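Local coordinates for 3,4-dihydroxybenzoate decarboxylase (Enterobacter cloacae, PDB 5NY5), which catalyses the decarboxylation of 3,4-dihydroxybenzoate, probably to catechol, as a UbiD-family enzyme dependent on prenylated flavin, and in the reverse direction carboxylates catechols at the para position, at residues E119-A124 with A308-N313; R260-I265 with N313-Q318. All coordinates share one frame; numbering follows the deposited sequence.

Contact 1: residues E119-A124 with A308-N313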
loop_
_atom_site.group_PDB
_atom_site.type_symbol
_atom_site.label_atom_id
_atom_site.label_comp_id
_atom_site.label_asym_id
_atom_site.label_seq_id
_atom_site.Cartn_x
_atom_site.Cartn_y
_atom_site.Cartn_z
ATOM N N GLU A 119 59.690 26.907 -3.377
ATOM C CA GLU A 119 60.392 28.171 -3.187
ATOM C C GLU A 119 60.702 28.442 -1.721
ATOM O O GLU A 119 61.618 29.214 -1.426
ATOM C CB GLU A 119 59.577 29.326 -3.771
ATOM C CG GLU A 119 59.557 29.373 -5.291
ATOM C CD GLU A 119 58.518 30.336 -5.831
ATOM O OE1 GLU A 119 57.801 30.955 -5.018
ATOM O OE2 GLU A 119 58.414 30.475 -7.068
ATOM N N GLN A 120 59.949 27.839 -0.803
ATOM C CA GLN A 120 60.242 27.874 0.622
ATOM C C GLN A 120 60.203 26.455 1.163
ATOM O O GLN A 120 59.431 25.616 0.691
ATOM C CB GLN A 120 59.240 28.732 1.407
ATOM C CG GLN A 120 59.140 30.180 0.979
ATOM C CD GLN A 120 58.147 30.956 1.823
ATOM O OE1 GLN A 120 57.187 31.524 1.304
ATOM N NE2 GLN A 120 58.370 30.978 3.131
ATOM N N VAL A 121 61.039 26.189 2.163
ATOM C CA VAL A 121 61.087 24.881 2.806
ATOM C C VAL A 121 61.197 25.082 4.310
ATOM O O VAL A 121 62.063 25.826 4.780
ATOM C CB VAL A 121 62.258 24.022 2.290
ATOM C CG1 VAL A 121 62.375 22.754 3.109
ATOM C CG2 VAL A 121 62.061 23.678 0.823
ATOM N N PHE A 122 60.318 24.424 5.062
ATOM C CA PHE A 122 60.341 24.443 6.521
ATOM C C PHE A 122 60.451 23.004 7.005
ATOM O O PHE A 122 59.498 22.230 6.872
ATOM C CB PHE A 122 59.090 25.112 7.087
ATOM C CG PHE A 122 59.004 26.587 6.811
ATOM C CD1 PHE A 122 58.571 27.051 5.582
ATOM C CD2 PHE A 122 59.337 27.507 7.787
ATOM C CE1 PHE A 122 58.486 28.402 5.327
ATOM C CE2 PHE A 122 59.252 28.860 7.538
ATOM C CZ PHE A 122 58.825 29.309 6.306
ATOM N N TYR A 123 61.606 22.642 7.556
ATOM C CA TYR A 123 61.794 21.301 8.091
ATOM C C TYR A 123 61.249 21.213 9.510
ATOM O O TYR A 123 61.376 22.154 10.300
ATOM C CB TYR A 123 63.272 20.915 8.074
ATOM C CG TYR A 123 63.856 20.772 6.687
ATOM C CD1 TYR A 123 63.603 19.645 5.920
ATOM C CD2 TYR A 123 64.667 21.762 6.151
ATOM C CE1 TYR A 123 64.136 19.510 4.654
ATOM C CE2 TYR A 123 65.207 21.634 4.886
ATOM C CZ TYR A 123 64.937 20.507 4.141
ATOM O OH TYR A 123 65.476 20.382 2.882
ATOM N N ALA A 124 60.641 20.072 9.831
ATOM C CA ALA A 124 60.018 19.880 11.133
ATOM C C ALA A 124 61.012 19.519 12.227
ATOM O O ALA A 124 60.641 19.547 13.406
ATOM C CB ALA A 124 58.940 18.798 11.050
ATOM N N ALA A 308 58.261 18.061 6.660
ATOM C CA ALA A 308 58.599 19.347 6.076
ATOM C C ALA A 308 57.343 19.984 5.505
ATOM O O ALA A 308 56.449 19.293 5.011
ATOM C CB ALA A 308 59.663 19.210 4.984
ATOM N N VAL A 309 57.282 21.309 5.586
ATOM C CA VAL A 309 56.258 22.096 4.912
ATOM C C VAL A 309 56.935 22.871 3.793
ATOM O O VAL A 309 58.045 23.387 3.964
ATOM C CB VAL A 309 55.521 23.040 5.878
ATOM C CG1 VAL A 309 54.366 23.728 5.172
ATOM C CG2 VAL A 309 55.018 22.270 7.081
ATOM N N THR A 310 56.267 22.948 2.647
ATOM C CA THR A 310 56.876 23.443 1.422
ATOM C C THR A 310 55.872 24.315 0.687
ATOM O O THR A 310 54.754 23.873 0.410
ATOM C CB THR A 310 57.336 22.265 0.552
ATOM O OG1 THR A 310 58.648 21.853 0.956
ATOM C CG2 THR A 310 57.347 22.621 -0.909
HETATM N N MSE A 311 56.263 25.550 0.386
HETATM C CA MSE A 311 55.351 26.504 -0.242
HETATM C C MSE A 311 56.084 27.528 -1.105
HETATM O O MSE A 311 57.284 27.738 -0.946
HETATM C CB MSE A 311 54.520 27.215 0.825
HETATM C CG MSE A 311 55.335 27.911 1.901
HETATM SE SE MSE A 311 54.215 28.559 3.361
HETATM C CE MSE A 311 54.322 30.473 3.014
ATOM N N ARG A 312 55.360 28.148 -2.034
ATOM C CA ARG A 312 55.948 29.198 -2.844
ATOM C C ARG A 312 55.905 30.532 -2.102
ATOM O O ARG A 312 55.338 30.653 -1.012
ATOM C CB ARG A 312 55.244 29.315 -4.197
ATOM C CG ARG A 312 53.842 28.754 -4.267
ATOM C CD ARG A 312 53.127 29.286 -5.503
ATOM N NE ARG A 312 53.149 28.366 -6.638
ATOM C CZ ARG A 312 52.923 28.729 -7.899
ATOM N NH1 ARG A 312 52.949 27.827 -8.870
ATOM N NH2 ARG A 312 52.683 30.000 -8.192
ATOM N N ASN A 313 56.531 31.539 -2.708
ATOM C CA ASN A 313 56.570 32.869 -2.116
ATOM C C ASN A 313 55.165 33.447 -2.024
ATOM O O ASN A 313 54.438 33.503 -3.020
ATOM C CB ASN A 313 57.468 33.788 -2.942
ATOM C CG ASN A 313 58.932 33.403 -2.863
ATOM O OD1 ASN A 313 59.357 32.725 -1.930
ATOM N ND2 ASN A 313 59.713 33.840 -3.844
#

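Contact 2: residues R260-I265 with N313-Q318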
loop_
_atom_site.group_PDB
_atom_site.type_symbol
_atom_site.label_atom_id
_atom_site.label_comp_id
_atom_site.label_asym_id
_atom_site.label_seq_id
_atom_site.Cartn_x
_atom_site.Cartn_y
_atom_site.Cartn_z
ATOM N N ARG A 260 53.573 22.682 -9.291
ATOM C CA ARG A 260 52.948 23.993 -9.409
ATOM C C ARG A 260 52.049 24.331 -8.228
ATOM O O ARG A 260 51.336 25.337 -8.278
ATOM C CB ARG A 260 52.143 24.074 -10.708
ATOM C CG ARG A 260 52.957 23.803 -11.960
ATOM C CD ARG A 260 53.923 24.929 -12.244
ATOM N NE ARG A 260 53.243 26.099 -12.785
ATOM C CZ ARG A 260 53.834 27.267 -13.003
ATOM N NH1 ARG A 260 55.119 27.421 -12.722
ATOM N NH2 ARG A 260 53.140 28.281 -13.499
ATOM N N ALA A 261 52.070 23.526 -7.173
ATOM C CA ALA A 261 51.168 23.737 -6.054
ATOM C C ALA A 261 51.564 24.975 -5.255
ATOM O O ALA A 261 52.669 25.505 -5.380
ATOM C CB ALA A 261 51.151 22.513 -5.143
ATOM N N GLU A 262 50.632 25.436 -4.420
ATOM C CA GLU A 262 50.900 26.576 -3.552
ATOM C C GLU A 262 51.597 26.144 -2.269
ATOM O O GLU A 262 52.620 26.720 -1.888
ATOM C CB GLU A 262 49.598 27.313 -3.233
ATOM C CG GLU A 262 49.052 28.145 -4.379
ATOM C CD GLU A 262 49.789 29.458 -4.552
ATOM O OE1 GLU A 262 50.249 30.021 -3.537
ATOM O OE2 GLU A 262 49.914 29.925 -5.702
ATOM N N ILE A 263 51.057 25.134 -1.588
ATOM C CA ILE A 263 51.601 24.649 -0.326
ATOM C C ILE A 263 51.688 23.130 -0.379
ATOM O O ILE A 263 50.798 22.467 -0.924
ATOM C CB ILE A 263 50.746 25.097 0.878
ATOM C CG1 ILE A 263 50.550 26.613 0.864
ATOM C CG2 ILE A 263 51.388 24.668 2.187
ATOM C CD1 ILE A 263 49.801 27.137 2.059
ATOM N N ILE A 264 52.762 22.583 0.185
ATOM C CA ILE A 264 52.966 21.144 0.286
ATOM C C ILE A 264 53.228 20.798 1.743
ATOM O O ILE A 264 54.001 21.481 2.422
ATOM C CB ILE A 264 54.142 20.664 -0.591
ATOM C CG1 ILE A 264 53.964 21.128 -2.034
ATOM C CG2 ILE A 264 54.266 19.148 -0.530
ATOM C CD1 ILE A 264 52.772 20.525 -2.710
ATOM N N ILE A 265 52.583 19.741 2.222
ATOM C CA ILE A 265 52.866 19.177 3.535
ATOM C C ILE A 265 53.419 17.777 3.318
ATOM O O ILE A 265 52.719 16.898 2.801
ATOM C CB ILE A 265 51.618 19.147 4.429
ATOM C CG1 ILE A 265 51.042 20.551 4.591
ATOM C CG2 ILE A 265 51.956 18.562 5.787
ATOM C CD1 ILE A 265 49.819 20.605 5.479
ATOM N N ASN A 313 56.531 31.539 -2.708
ATOM C CA ASN A 313 56.570 32.869 -2.116
ATOM C C ASN A 313 55.165 33.447 -2.024
ATOM O O ASN A 313 54.438 33.503 -3.020
ATOM C CB ASN A 313 57.468 33.788 -2.942
ATOM C CG ASN A 313 58.932 33.403 -2.863
ATOM O OD1 ASN A 313 59.357 32.725 -1.930
ATOM N ND2 ASN A 313 59.713 33.840 -3.844
ATOM N N HIS A 314 54.791 33.880 -0.819
ATOM C CA HIS A 314 53.460 34.411 -0.536
ATOM C C HIS A 314 52.387 33.373 -0.879
ATOM O O HIS A 314 51.460 33.618 -1.653
ATOM C CB HIS A 314 53.229 35.728 -1.283
ATOM C CG HIS A 314 52.184 36.598 -0.662
ATOM N ND1 HIS A 314 51.519 37.579 -1.364
ATOM C CD2 HIS A 314 51.693 36.640 0.599
ATOM C CE1 HIS A 314 50.660 38.184 -0.565
ATOM N NE2 HIS A 314 50.747 37.634 0.632
ATOM N N ALA A 315 52.533 32.199 -0.273
ATOM C CA ALA A 315 51.715 31.049 -0.633
ATOM C C ALA A 315 50.250 31.284 -0.291
ATOM O O ALA A 315 49.917 31.737 0.808
ATOM C CB ALA A 315 52.221 29.797 0.074
ATOM N N ILE A 316 49.378 30.969 -1.240
ATOM C CA ILE A 316 47.941 31.059 -1.030
ATOM C C ILE A 316 47.463 29.785 -0.350
ATOM O O ILE A 316 47.785 28.676 -0.791
ATOM C CB ILE A 316 47.213 31.279 -2.365
ATOM C CG1 ILE A 316 47.669 32.586 -3.014
ATOM C CG2 ILE A 316 45.713 31.270 -2.160
ATOM C CD1 ILE A 316 47.199 32.747 -4.439
ATOM N N LEU A 317 46.702 29.935 0.729
ATOM C CA LEU A 317 46.076 28.799 1.398
ATOM C C LEU A 317 44.665 28.634 0.846
ATOM O O LEU A 317 43.803 29.490 1.064
ATOM C CB LEU A 317 46.059 29.000 2.911
ATOM C CG LEU A 317 45.462 27.849 3.722
ATOM C CD1 LEU A 317 46.107 26.535 3.327
ATOM C CD2 LEU A 317 45.630 28.094 5.210
ATOM N N GLN A 318 44.431 27.542 0.125
ATOM C CA GLN A 318 43.134 27.258 -0.475
ATOM C C GLN A 318 42.390 26.214 0.346
ATOM O O GLN A 318 42.965 25.189 0.726
ATOM C CB GLN A 318 43.287 26.770 -1.917
ATOM C CG GLN A 318 41.974 26.414 -2.589
ATOM C CD GLN A 318 42.151 25.981 -4.029
ATOM O OE1 GLN A 318 43.256 25.672 -4.466
ATOM N NE2 GLN A 318 41.056 25.960 -4.776
#

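Contact 1: residues E119-A124 with A308-N313
A308 sets its methyl CB 4.1 Å from CD1 of the Y123 ring, in an antiparallel non-hydrogen-bonded pair. At V309 the backbone takes over: its N gives a hydrogen bond to F122 O, and its O receives one from F122 N, both 2.7 Å long and fairly straight. Within this hydrogen-bonded pair F122 CB lies 4.3 Å from V309 CB, and V309 O lies at the edge of the phenyl ring, near its plane. Both side chains reach on to L134 of helix 131-134. T310 and V121 form the next non-hydrogen-bonded pair, their side chains side by side on the same sheet face as Y123 and A308, with V121 CG2 3.9 Å from T310 OG1. Strand 120-123 thus extends the antiparallel sheet of the Rift-related domain, which belongs to the FMN-binding clan, along one side of strand 303-311; strand 263-269 flanks the other. M311 (selenomethionine) exchanges two bonds with Q120: its O takes Q120 N at 2.7 Å, bent to 131° at the hydrogen, and its N gives a bond to Q120 O. Past the strand end, R312 turns its guanidinium away, but its CB packs against the E119 carboxylate. That carboxylate is carried on a chain extended beyond CG (chi2 168°), and N313 N bonds to E119 OE1 at 2.7 Å, almost straight at 174°.

Contact 2: residues R260-I265 with N313-Q318
A classic beta bulge opens strand 263-269: E262 and I263 both face M210 of strand 204-210, and both also send their side chains to residues 315-317. E262 makes the polar contact. The E262 chain bends at its CB-CG bond (chi2 -78°), bringing E262 OE1 to I316 N at 2.6 Å; the bond is nearly straight, 175° at the hydrogen, and arrives on the anti side of the carboxylate, 34° out of its plane. I316 lies across this group, its CB 3.5 Å from E262 OE1, and its O approaches E262 CB. I263 supplies the apolar half. I263 CG1 meets A315 CB at 3.7 Å, and I263 CD1, at the end of an extended chain, reaches L317 CD1 at 4.0 Å. The L317 CB points away, but its branch swings back to make this touch. The other carboxylate oxygen, E262 OE2, forms a salt bridge with R9 NE, so this buried group is gripped at both oxygens and probably stays ionised. Helix 8-16 packs against the pair, L8 touching both E262 and I316, while I263 also rests on M311 of strand 303-311 and strand 316-319 runs on beside strand 70-73 in a separate mixed sheet.

From the N terminus, the chain passes 119-124 first, then 260-265, and only afterwards 308-313 and 313-318. Contact 1 therefore closes a loop of 183 intervening residues and contact 2 one of 47, and the two cross, since their segments alternate. N313 belongs to both, at the bend between strands 303-311 and 316-319. Their centres lie about 9 Å apart, and they meet directly where R312 N approaches E262 O at 3.1 Å, a probable hydrogen bond. Contact 1 joins an early strand to the antiparallel sheet; contact 2 ties a strand of that sheet to the four-stranded mixed sheet, whose other strands come from nearer the N terminus.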